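Local coordinates for protein translation factor SUI1 homolog (Pyrococcus horikoshii, PDB 5ZCY) that probably acts as an archaeal translation initiation factor of the SUI1 family, the counterpart of eukaryotic eIF1, and is likely to bind mRNA during initiation, at residues F48-E51 against E52-K55; D80-K83 against K84-E88. All blocks are in the same frame, centred on the assembly; numbering follows the deposited sequence.

Contact 1 of 2, residues F48-E51 against E52-K55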
ATOM      1  N   PHE A  48     -11.731   6.323   2.914  1.00 13.18           N
ATOM      2  CA  PHE A  48     -10.598   7.014   2.258  1.00 12.83           C
ATOM      3  C   PHE A  48     -10.592   6.767   0.793  1.00 11.95           C
ATOM      4  O   PHE A  48     -11.143   5.842   0.309  1.00 13.03           O
ATOM      5  CB  PHE A  48      -9.265   6.504   2.881  1.00 12.14           C
ATOM      6  CG  PHE A  48      -9.277   6.538   4.436  1.00 14.27           C
ATOM      7  CD1 PHE A  48      -9.463   7.717   5.065  1.00 15.50           C
ATOM      8  CD2 PHE A  48      -9.098   5.450   5.144  1.00 15.06           C
ATOM      9  CE1 PHE A  48      -9.535   7.784   6.449  1.00 16.24           C
ATOM     10  CE2 PHE A  48      -9.131   5.515   6.568  1.00 16.38           C
ATOM     11  CZ  PHE A  48      -9.330   6.666   7.140  1.00 15.19           C
ATOM     12  N   ASP A  49     -10.025   7.735   0.085  1.00 11.46           N
ATOM     13  CA  ASP A  49      -9.979   7.703  -1.404  1.00 10.61           C
ATOM     14  C   ASP A  49      -8.696   6.960  -1.801  1.00  9.97           C
ATOM     15  O   ASP A  49      -7.556   7.577  -1.784  1.00 10.60           O
ATOM     16  CB  ASP A  49      -9.927   9.128  -1.923  1.00 12.11           C
ATOM     17  CG  ASP A  49      -9.869   9.225  -3.378  1.00 12.82           C
ATOM     18  OD1 ASP A  49      -9.735   8.219  -4.094  1.00 13.26           O
ATOM     19  OD2 ASP A  49      -9.969  10.359  -3.872  1.00 14.20           O
ATOM     20  N   LEU A  50      -8.829   5.674  -2.150  1.00 10.13           N
ATOM     21  CA  LEU A  50      -7.638   4.938  -2.497  1.00 11.66           C
ATOM     22  C   LEU A  50      -6.950   5.465  -3.732  1.00 11.07           C
ATOM     23  O   LEU A  50      -5.734   5.267  -3.850  1.00 11.41           O
ATOM     24  CB  LEU A  50      -7.925   3.471  -2.732  1.00 12.74           C
ATOM     25  CG  LEU A  50      -8.549   2.752  -1.571  1.00 14.12           C
ATOM     26  CD1 LEU A  50      -8.606   1.266  -1.912  1.00 15.55           C
ATOM     27  CD2 LEU A  50      -7.856   3.020  -0.257  1.00 17.74           C
ATOM     28  N   GLU A  51      -7.689   6.067  -4.687  1.00 11.89           N
ATOM     29  CA  GLU A  51      -7.042   6.670  -5.872  1.00 12.84           C
ATOM     30  C   GLU A  51      -6.092   7.742  -5.480  1.00 12.17           C
ATOM     31  O   GLU A  51      -4.990   7.889  -6.001  1.00 12.36           O
ATOM     32  CB  GLU A  51      -8.085   7.240  -6.861  1.00 14.07           C
ATOM     33  CG  GLU A  51      -8.952   6.225  -7.547  1.00 17.56           C
ATOM     34  CD  GLU A  51     -10.042   6.836  -8.496  1.00 20.15           C
ATOM     35  OE1 GLU A  51     -10.547   7.923  -8.246  1.00 24.81           O
ATOM     36  OE2 GLU A  51     -10.369   6.221  -9.511  1.00 28.41           O
ATOM     37  N   GLU A  52      -6.521   8.563  -4.515  1.00 12.22           N
ATOM     38  CA  GLU A  52      -5.694   9.615  -4.071  1.00 10.99           C
ATOM     39  C   GLU A  52      -4.410   9.184  -3.350  1.00 10.38           C
ATOM     40  O   GLU A  52      -3.342   9.733  -3.533  1.00 11.99           O
ATOM     41  CB  GLU A  52      -6.581  10.606  -3.184  1.00 13.50           C
ATOM     42  CG  GLU A  52      -5.916  11.709  -2.605  1.00 15.70           C
ATOM     43  CD  GLU A  52      -6.779  12.651  -1.679  1.00 14.86           C
ATOM     44  OE1 GLU A  52      -7.823  12.244  -1.024  1.00 16.35           O
ATOM     45  OE2 GLU A  52      -6.127  13.693  -1.548  1.00 18.38           O
ATOM     46  N   ILE A  53      -4.635   8.209  -2.492  1.00  9.63           N
ATOM     47  CA  ILE A  53      -3.481   7.610  -1.768  1.00 10.12           C
ATOM     48  C   ILE A  53      -2.547   6.953  -2.759  1.00  9.64           C
ATOM     49  O   ILE A  53      -1.328   7.187  -2.617  1.00 10.40           O
ATOM     50  CB  ILE A  53      -3.970   6.593  -0.685  1.00 10.22           C
ATOM     51  CG1 ILE A  53      -4.796   7.374   0.359  1.00 10.07           C
ATOM     52  CG2 ILE A  53      -2.778   5.866  -0.067  1.00 10.07           C
ATOM     53  CD1 ILE A  53      -5.554   6.526   1.320  1.00 11.58           C
ATOM     54  N   ALA A  54      -3.069   6.265  -3.749  1.00 10.15           N
ATOM     55  CA  ALA A  54      -2.201   5.703  -4.791  1.00 10.64           C
ATOM     56  C   ALA A  54      -1.418   6.757  -5.498  1.00 12.33           C
ATOM     57  O   ALA A  54      -0.210   6.563  -5.712  1.00 11.52           O
ATOM     58  CB  ALA A  54      -2.964   4.848  -5.728  1.00 10.62           C
ATOM     59  N   LYS A  55      -2.079   7.850  -5.858  1.00 12.42           N
ATOM     60  CA  LYS A  55      -1.349   8.940  -6.557  1.00 14.32           C
ATOM     61  C   LYS A  55      -0.233   9.474  -5.735  1.00 14.10           C
ATOM     62  O   LYS A  55       0.869   9.767  -6.231  1.00 15.67           O
ATOM     63  CB  LYS A  55      -2.425   9.963  -6.990  1.00 16.01           C
ATOM     64  CG  LYS A  55      -1.967  11.254  -7.630  1.00 20.59           C
ATOM     65  CD  LYS A  55      -3.111  12.318  -7.694  1.00 23.53           C
ATOM     66  CE  LYS A  55      -3.481  12.831  -6.296  1.00 32.03           C
ATOM     67  NZ  LYS A  55      -4.720  13.695  -6.270  1.00 32.57           N
TER
HETATM   68  O   HOH W   1     -10.245  12.683  -2.456  1.00 13.41           O
HETATM   69  O   HOH W   2      -8.350  10.064   0.902  1.00 20.86           O
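Asp49 and Glu52 meet at the start of helix 50-61 with their side chains crossing at about a right angle. With chi1 at 180°, CG of Asp49 points away from its own N, and the carboxylate is brought to the amide of Glu52 at the open end of the helix. There OD1 of Asp49 accepts a weak hydrogen bond from Glu52 N at 3.3 Å. The other oxygen, Asp49 OD2, lies 3.5 Å from Glu52 CB.

The two carboxylate planes are turned 58° apart, and Asp49 OD2 stays 4.0 Å from Glu52 OE1. One water bridges these like charges and donates to both oxygens, which probably eases their repulsion. A second water accepts from Asp49 N and donates to the same Glu52 OE1, so two waters hold this oxygen.

The backbone of Asp49 is also engaged: its O accepts from Ile53 N at 3.1 Å. Ala54 N and Lys55 N repeat the pattern one and two residues on, bonding to Leu50 O and Glu51 O.

On the apolar side, Ile53 CD1 reaches back to Phe48 CB at 4.0 Å. CD2 of Leu50 lies 4.5 Å from this methyl. Leu50, Ile53 and Ala54 all rest on Ile72 of strand 71-75, while the acidic pair faces outward. Asp49 is thus the N-cap residue, held by a weak capping bond, of an amphipathic helix that packs on the sheet of the SUI1 fold.

Contact 2 of 2, residues D80-K83 against K84-E88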
ATOM      1  N   ASP A  80      10.294  -2.011   1.424  1.00 11.05           N
ATOM      2  CA  ASP A  80      11.360  -1.398   2.236  1.00 10.81           C
ATOM      3  C   ASP A  80      10.918  -0.035   2.791  1.00 12.36           C
ATOM      4  O   ASP A  80      11.453   0.330   3.863  1.00 15.60           O
ATOM      5  CB  ASP A  80      12.594  -1.214   1.380  1.00 12.71           C
ATOM      6  CG  ASP A  80      12.353  -0.633   0.041  1.00 15.03           C
ATOM      7  OD1 ASP A  80      11.252  -0.307  -0.415  1.00 16.39           O
ATOM      8  OD2 ASP A  80      13.343  -0.272  -0.633  1.00 21.32           O
ATOM      9  N   ARG A  81      10.055   0.674   2.102  1.00 10.73           N
ATOM     10  CA  ARG A  81       9.755   2.046   2.451  1.00 12.81           C
ATOM     11  C   ARG A  81       8.250   2.198   2.811  1.00 13.76           C
ATOM     12  O   ARG A  81       7.895   3.304   3.255  1.00 11.52           O
ATOM     13  CB  ARG A  81      10.014   2.998   1.351  1.00 15.37           C
ATOM     14  CG  ARG A  81      11.507   3.078   1.038  1.00 17.80           C
ATOM     15  CD  ARG A  81      11.780   3.951  -0.147  1.00 22.78           C
ATOM     16  NE  ARG A  81      11.391   5.339   0.103  1.00 27.83           N
ATOM     17  CZ  ARG A  81      11.284   6.298  -0.840  1.00 33.46           C
ATOM     18  NH1 ARG A  81      11.517   6.065  -2.125  1.00 37.58           N
ATOM     19  NH2 ARG A  81      10.879   7.487  -0.465  1.00 37.34           N
ATOM     20  N   ILE A  82       7.388   1.211   2.673  1.00 11.90           N
ATOM     21  CA  ILE A  82       5.951   1.426   2.715  1.00 11.04           C
ATOM     22  C   ILE A  82       5.472   1.831   4.092  1.00 11.42           C
ATOM     23  O   ILE A  82       4.533   2.644   4.153  1.00 10.79           O
ATOM     24  CB  ILE A  82       5.184   0.172   2.201  1.00 11.41           C
ATOM     25  CG1 ILE A  82       3.724   0.501   1.862  1.00 12.19           C
ATOM     26  CG2 ILE A  82       5.306  -0.989   3.169  1.00 12.04           C
ATOM     27  CD1 ILE A  82       3.527   1.596   0.905  1.00 13.55           C
ATOM     28  N   LYS A  83       6.050   1.331   5.171  1.00 11.63           N
ATOM     29  CA  LYS A  83       5.570   1.739   6.521  1.00 14.17           C
ATOM     30  C   LYS A  83       5.856   3.209   6.721  1.00 14.21           C
ATOM     31  O   LYS A  83       4.967   3.942   7.213  1.00 13.89           O
ATOM     32  CB  LYS A  83       6.147   0.898   7.649  1.00 19.10           C
ATOM     33  CG  LYS A  83       5.637  -0.490   7.659  1.00 20.30           C
ATOM     34  CD  LYS A  83       5.949  -1.248   8.993  1.00 21.99           C
ATOM     35  CE  LYS A  83       5.592  -2.689   8.904  1.00 23.40           C
ATOM     36  NZ  LYS A  83       5.889  -3.443  10.151  1.00 24.88           N
ATOM     37  N   LYS A  84       7.008   3.721   6.337  1.00 13.14           N
ATOM     38  CA  LYS A  84       7.338   5.136   6.474  1.00 14.56           C
ATOM     39  C   LYS A  84       6.417   5.915   5.614  1.00 14.29           C
ATOM     40  O   LYS A  84       5.910   7.014   6.053  1.00 16.02           O
ATOM     41  CB  LYS A  84       8.800   5.396   6.099  1.00 20.75           C
ATOM     42  CG  LYS A  84       9.225   6.818   5.970  1.00 28.47           C
ATOM     43  CD  LYS A  84       9.032   7.528   7.272  1.00 37.42           C
ATOM     44  CE  LYS A  84       9.638   8.925   7.206  1.00 42.86           C
ATOM     45  NZ  LYS A  84       9.137   9.745   8.330  1.00 47.10           N
ATOM     46  N   LEU A  85       6.161   5.505   4.370  1.00 11.15           N
ATOM     47  CA  LEU A  85       5.370   6.325   3.499  1.00 10.85           C
ATOM     48  C   LEU A  85       3.936   6.373   3.973  1.00 11.82           C
ATOM     49  O   LEU A  85       3.290   7.430   3.882  1.00 11.81           O
ATOM     50  CB  LEU A  85       5.465   5.831   2.079  1.00 13.18           C
ATOM     51  CG  LEU A  85       6.839   5.915   1.370  1.00 16.04           C
ATOM     52  CD1 LEU A  85       6.777   5.218   0.034  1.00 19.88           C
ATOM     53  CD2 LEU A  85       7.331   7.354   1.291  1.00 22.66           C
ATOM     54  N   LEU A  86       3.389   5.261   4.434  1.00  9.72           N
ATOM     55  CA  LEU A  86       2.009   5.308   4.966  1.00  9.22           C
ATOM     56  C   LEU A  86       1.945   6.091   6.251  1.00 10.88           C
ATOM     57  O   LEU A  86       0.906   6.795   6.482  1.00 10.27           O
ATOM     58  CB  LEU A  86       1.443   3.908   5.137  1.00  9.57           C
ATOM     59  CG  LEU A  86       1.166   3.200   3.802  1.00 10.61           C
ATOM     60  CD1 LEU A  86       0.742   1.719   4.008  1.00 11.49           C
ATOM     61  CD2 LEU A  86       0.082   3.885   3.012  1.00 11.09           C
ATOM     62  N   ALA A  87       2.991   6.060   7.040  1.00 11.40           N
ATOM     63  CA  ALA A  87       3.021   6.948   8.265  1.00 12.20           C
ATOM     64  C   ALA A  87       3.084   8.349   7.895  1.00 12.27           C
ATOM     65  O   ALA A  87       2.417   9.173   8.657  1.00 13.81           O
ATOM     66  CB  ALA A  87       4.221   6.547   9.119  1.00 14.51           C
ATOM     67  N   GLU A  88       3.669   8.770   6.782  1.00 12.76           N
ATOM     68  CA  GLU A  88       3.648  10.176   6.305  1.00 14.39           C
ATOM     69  C   GLU A  88       2.207  10.557   6.004  1.00 13.20           C
ATOM     70  O   GLU A  88       1.825  11.770   6.032  1.00 15.52           O
ATOM     71  CB  GLU A  88       4.548  10.431   5.088  1.00 17.14           C
ATOM     72  CG  GLU A  88       6.017  10.376   5.418  1.00 22.60           C
ATOM     73  CD  GLU A  88       6.890  10.398   4.175  1.00 25.98           C
ATOM     74  OE1 GLU A  88       6.439  10.588   3.026  1.00 30.39           O
ATOM     75  OE2 GLU A  88       8.096  10.233   4.400  1.00 36.27           O
TER
HETATM   76  O   HOH W   3       9.386   1.924   5.981  1.00 19.07           O
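Ile82 and Leu86, one helical turn apart, make the main apolar contact. They lie side by side and point the same way. Ile82 CG1 is 3.9 Å from Leu86 CD1, and Ile82 CD1 is 4.1 Å from Leu86 CG. The isoleucine torsion explains this: CG1 runs anti to the backbone N (chi1 -164°), beside the carbonyl carbon, which brings it and CD1 alongside Leu86. Both side chains also pack on strand 96-98, Ile82 on Val98 and Leu86 on Ile96. Replacing Ile82 by an alanine would probably open a gap between Leu86 and Val98 and leave Leu86 without its neighbour on that side.

Arg81 and Leu85 form a mixed contact. The arginine chain bends at chi3 (64°), and its NH2 comes 4.0 Å from Leu85 CD2. Its aliphatic root lies close too, with Arg81 CB 4.1 Å from Leu85 CD1. Both residues touch Leu61 of helix 50-61.

The backbone bonds are regular. Leu85 N donates to Arg81 O at 3.0 Å. Leu86 N bonds likewise to Ile82 O, and Ala87 N to Lys83 O. One residue ahead of these bonds, a water accepts from Lys84 N and donates weakly to Asp80 O.

No salt bridge joins the two segments: Arg81 NH2 is 6.2 Å from Glu88 OE2. The other oxygen of Glu88, OE1, makes a salt bridge with Lys60 of helix 50-61. Within this short helix, apolar packing and main-chain bonds therefore carry the contact, and the charge of Glu88 is spent on tying it to the neighbouring helix.

Overall arrangement
Contact 1 comes first along the chain, at the start of helix 50-61. Contact 2 follows at helix 82-88, after the antiparallel strands 65-68 and 71-75. Their centres lie 15 Å apart. Their nearest atoms are about 5 Å apart and do not touch. Both helices pack against the five-stranded mixed sheet, contact 1 on strand 71-75 and contact 2 on strand 96-98, at one edge of the sheet. The later part of helix 50-61, with Leu57, Lys60 and Leu61, links the two regions by meeting helix 82-88. The two helices thus pack on one sheet and on each other in a compact alpha+beta fold.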